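Local coordinates for protein CymD (PDB 6Z34) that probably carries monoaromatic hydrocarbons across the outer membrane, as a FadL-family beta-barrel channel that delivers them by lateral diffusion, at residues A[178-189]-A[323-331]. Residues are numbered along the deposited sequence; the frame is centred on the assembly and turned at random.
Sequences LVGQGQVSGSLM and DTINLKLPF
Val184 and Ser185 pair antiparallel with Leu327 and Asn326, adding a two-residue strand to the edge of strand 324-328, which on its other side bonds to strand 313-318, in this FadL-family beta-barrel protein. Ser185 and Asn326 form the hydrogen-bonded pair: Asn326 N reaches Ser185 O at 2.7 Å, nearly straight (N-H...O 166°) but from above the carbonyl plane. Val184 suits the face it shares with Leu327 because its branch offers two methyls, CG1 lying 3.5 Å from Ile325 CD1 and CG2 resting on Leu327 CD2. The same Leu327 methyl meets Leu178 CD2, the two leucines crossing at about a right angle, and thus joins helix 172-180 to the strand. Ile325 holds CG1 anti to its backbone N (chi1 -177°), which carries CD1 to within 3.4 Å of Met189 CG, a tight fit. Beyond the bridges, Gly186 lies so close to strand 324-328 that a beta carbon would strike Thr324 O. At the other end, the long Lys328 chain slants over Gln183, its methylenes against Gln183 CB; cutting it back to an alanine removes this cover and would probably leave the Gln183 side chain freer to turn. Just past Gly186, Leu188 N donates to Thr324 O at 2.9 Å, while Leu188 CD1 packs against Asp323 CB.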
# COMPACT_ATOMS: atom_id res chain seq x y z
N LEU A 178 -7.12 -29.49 -8.14
CA LEU A 178 -5.95 -29.12 -7.38
C LEU A 178 -5.32 -30.31 -6.65
O LEU A 178 -4.12 -30.25 -6.32
CB LEU A 178 -6.38 -28.01 -6.42
CG LEU A 178 -5.69 -26.91 -5.62
CD1 LEU A 178 -5.10 -25.76 -6.44
CD2 LEU A 178 -6.82 -26.38 -4.73
N VAL A 179 -6.07 -31.39 -6.42
CA VAL A 179 -5.46 -32.61 -5.87
C VAL A 179 -4.75 -33.39 -6.97
O VAL A 179 -3.74 -34.05 -6.72
CB VAL A 179 -6.49 -33.50 -5.15
CG1 VAL A 179 -7.41 -34.22 -6.13
CG2 VAL A 179 -5.78 -34.54 -4.29
N GLY A 180 -5.26 -33.33 -8.21
CA GLY A 180 -4.60 -34.01 -9.30
C GLY A 180 -3.40 -33.28 -9.85
O GLY A 180 -2.52 -33.91 -10.44
N GLN A 181 -3.36 -31.96 -9.66
CA GLN A 181 -2.23 -31.13 -10.06
C GLN A 181 -1.15 -31.06 -8.99
O GLN A 181 -0.21 -30.26 -9.12
CB GLN A 181 -2.72 -29.71 -10.40
CG GLN A 181 -3.44 -29.59 -11.73
CD GLN A 181 -3.75 -28.15 -12.09
OE1 GLN A 181 -3.20 -27.23 -11.50
NE2 GLN A 181 -4.63 -27.94 -13.06
N GLY A 182 -1.25 -31.89 -7.95
CA GLY A 182 -0.27 -31.88 -6.89
C GLY A 182 -0.20 -30.52 -6.22
O GLY A 182 0.89 -30.00 -5.98
N GLN A 183 -1.35 -29.93 -5.92
CA GLN A 183 -1.37 -28.65 -5.23
C GLN A 183 -1.99 -28.69 -3.84
O GLN A 183 -1.72 -27.78 -3.04
CB GLN A 183 -2.08 -27.58 -6.08
CG GLN A 183 -1.91 -27.79 -7.60
CD GLN A 183 -2.50 -26.65 -8.42
OE1 GLN A 183 -3.61 -26.75 -8.91
NE2 GLN A 183 -1.76 -25.54 -8.50
N VAL A 184 -2.85 -29.66 -3.54
CA VAL A 184 -3.34 -29.88 -2.19
C VAL A 184 -2.63 -31.07 -1.59
O VAL A 184 -2.41 -32.09 -2.26
CB VAL A 184 -4.86 -30.11 -2.16
CG1 VAL A 184 -5.38 -30.02 -0.74
CG2 VAL A 184 -5.54 -29.13 -3.05
N SER A 185 -2.29 -30.97 -0.31
CA SER A 185 -1.70 -32.10 0.39
C SER A 185 -2.22 -32.09 1.82
O SER A 185 -2.99 -31.21 2.22
CB SER A 185 -0.17 -32.04 0.34
OG SER A 185 0.27 -31.76 -0.97
N GLY A 186 -1.80 -33.08 2.59
CA GLY A 186 -2.09 -33.05 4.01
C GLY A 186 -3.09 -34.12 4.38
O GLY A 186 -4.01 -34.43 3.61
N SER A 187 -2.91 -34.68 5.58
CA SER A 187 -3.73 -35.78 6.08
C SER A 187 -5.20 -35.40 6.24
O SER A 187 -6.02 -36.30 6.44
CB SER A 187 -3.18 -36.27 7.41
OG SER A 187 -2.82 -35.18 8.25
N LEU A 188 -5.53 -34.11 6.19
CA LEU A 188 -6.92 -33.68 6.28
C LEU A 188 -7.70 -33.94 4.99
O LEU A 188 -8.93 -33.91 5.01
CB LEU A 188 -6.97 -32.19 6.64
CG LEU A 188 -8.05 -31.76 7.64
CD1 LEU A 188 -8.05 -32.66 8.87
CD2 LEU A 188 -7.88 -30.28 8.04
N MET A 189 -7.00 -34.19 3.88
CA MET A 189 -7.67 -34.43 2.59
C MET A 189 -8.58 -35.65 2.60
O MET A 189 -9.77 -35.52 2.28
CB MET A 189 -6.62 -34.50 1.49
CG MET A 189 -6.43 -33.23 0.72
SD MET A 189 -7.73 -33.02 -0.50
CE MET A 189 -7.63 -34.60 -1.32
N ASP A 323 -3.54 -32.70 12.25
CA ASP A 323 -3.81 -33.02 10.86
C ASP A 323 -3.80 -31.73 10.04
O ASP A 323 -4.45 -30.75 10.41
CB ASP A 323 -5.16 -33.72 10.72
CG ASP A 323 -5.09 -35.21 11.05
OD1 ASP A 323 -4.59 -35.56 12.14
OD2 ASP A 323 -5.55 -36.02 10.23
N THR A 324 -3.08 -31.75 8.93
CA THR A 324 -2.85 -30.55 8.14
C THR A 324 -3.49 -30.66 6.76
O THR A 324 -3.81 -31.75 6.28
CB THR A 324 -1.36 -30.25 7.98
OG1 THR A 324 -0.75 -31.24 7.13
CG2 THR A 324 -0.67 -30.25 9.33
N ILE A 325 -3.67 -29.50 6.15
CA ILE A 325 -4.05 -29.38 4.75
C ILE A 325 -3.15 -28.32 4.15
O ILE A 325 -3.01 -27.23 4.71
CB ILE A 325 -5.54 -29.04 4.58
CG1 ILE A 325 -5.90 -29.01 3.10
CG2 ILE A 325 -5.92 -27.74 5.28
CD1 ILE A 325 -6.22 -30.37 2.60
N ASN A 326 -2.50 -28.64 3.04
CA ASN A 326 -1.52 -27.76 2.43
C ASN A 326 -1.99 -27.33 1.05
O ASN A 326 -2.71 -28.06 0.37
CB ASN A 326 -0.16 -28.44 2.32
CG ASN A 326 0.47 -28.67 3.67
OD1 ASN A 326 0.52 -27.76 4.51
ND2 ASN A 326 0.93 -29.89 3.90
N LEU A 327 -1.57 -26.15 0.64
CA LEU A 327 -2.20 -25.53 -0.51
C LEU A 327 -1.25 -24.53 -1.13
O LEU A 327 -0.74 -23.64 -0.43
CB LEU A 327 -3.49 -24.86 -0.06
CG LEU A 327 -4.46 -24.42 -1.13
CD1 LEU A 327 -3.87 -23.43 -2.02
CD2 LEU A 327 -4.89 -25.64 -1.92
N LYS A 328 -1.00 -24.67 -2.43
CA LYS A 328 -0.27 -23.67 -3.21
C LYS A 328 -1.27 -22.93 -4.10
O LYS A 328 -2.28 -23.51 -4.54
CB LYS A 328 0.83 -24.31 -4.06
CG LYS A 328 0.36 -24.71 -5.49
CD LYS A 328 1.22 -25.72 -6.26
CE LYS A 328 1.42 -25.35 -7.71
NZ LYS A 328 1.86 -26.60 -8.42
N LEU A 329 -1.02 -21.62 -4.33
CA LEU A 329 -1.77 -20.80 -5.29
C LEU A 329 -0.84 -19.91 -6.10
O LEU A 329 -1.01 -18.69 -6.15
CB LEU A 329 -2.77 -19.91 -4.57
CG LEU A 329 -4.00 -20.31 -3.80
CD1 LEU A 329 -4.74 -21.43 -4.47
CD2 LEU A 329 -3.56 -20.66 -2.42
N PRO A 330 0.20 -20.48 -6.74
CA PRO A 330 1.17 -19.61 -7.40
C PRO A 330 0.50 -18.74 -8.45
O PRO A 330 0.20 -19.22 -9.54
CB PRO A 330 2.17 -20.58 -8.03
CG PRO A 330 1.42 -21.84 -8.24
CD PRO A 330 0.26 -21.86 -7.25
N PHE A 331 0.23 -17.47 -8.14
CA PHE A 331 -0.41 -16.56 -9.08
C PHE A 331 0.57 -15.49 -9.53
O PHE A 331 1.03 -14.67 -8.72
CB PHE A 331 -1.68 -15.94 -8.51
CG PHE A 331 -2.76 -15.79 -9.53
CD1 PHE A 331 -2.62 -14.86 -10.55
CD2 PHE A 331 -3.86 -16.63 -9.54
CE1 PHE A 331 -3.59 -14.73 -11.53
CE2 PHE A 331 -4.84 -16.50 -10.51
CZ PHE A 331 -4.70 -15.56 -11.51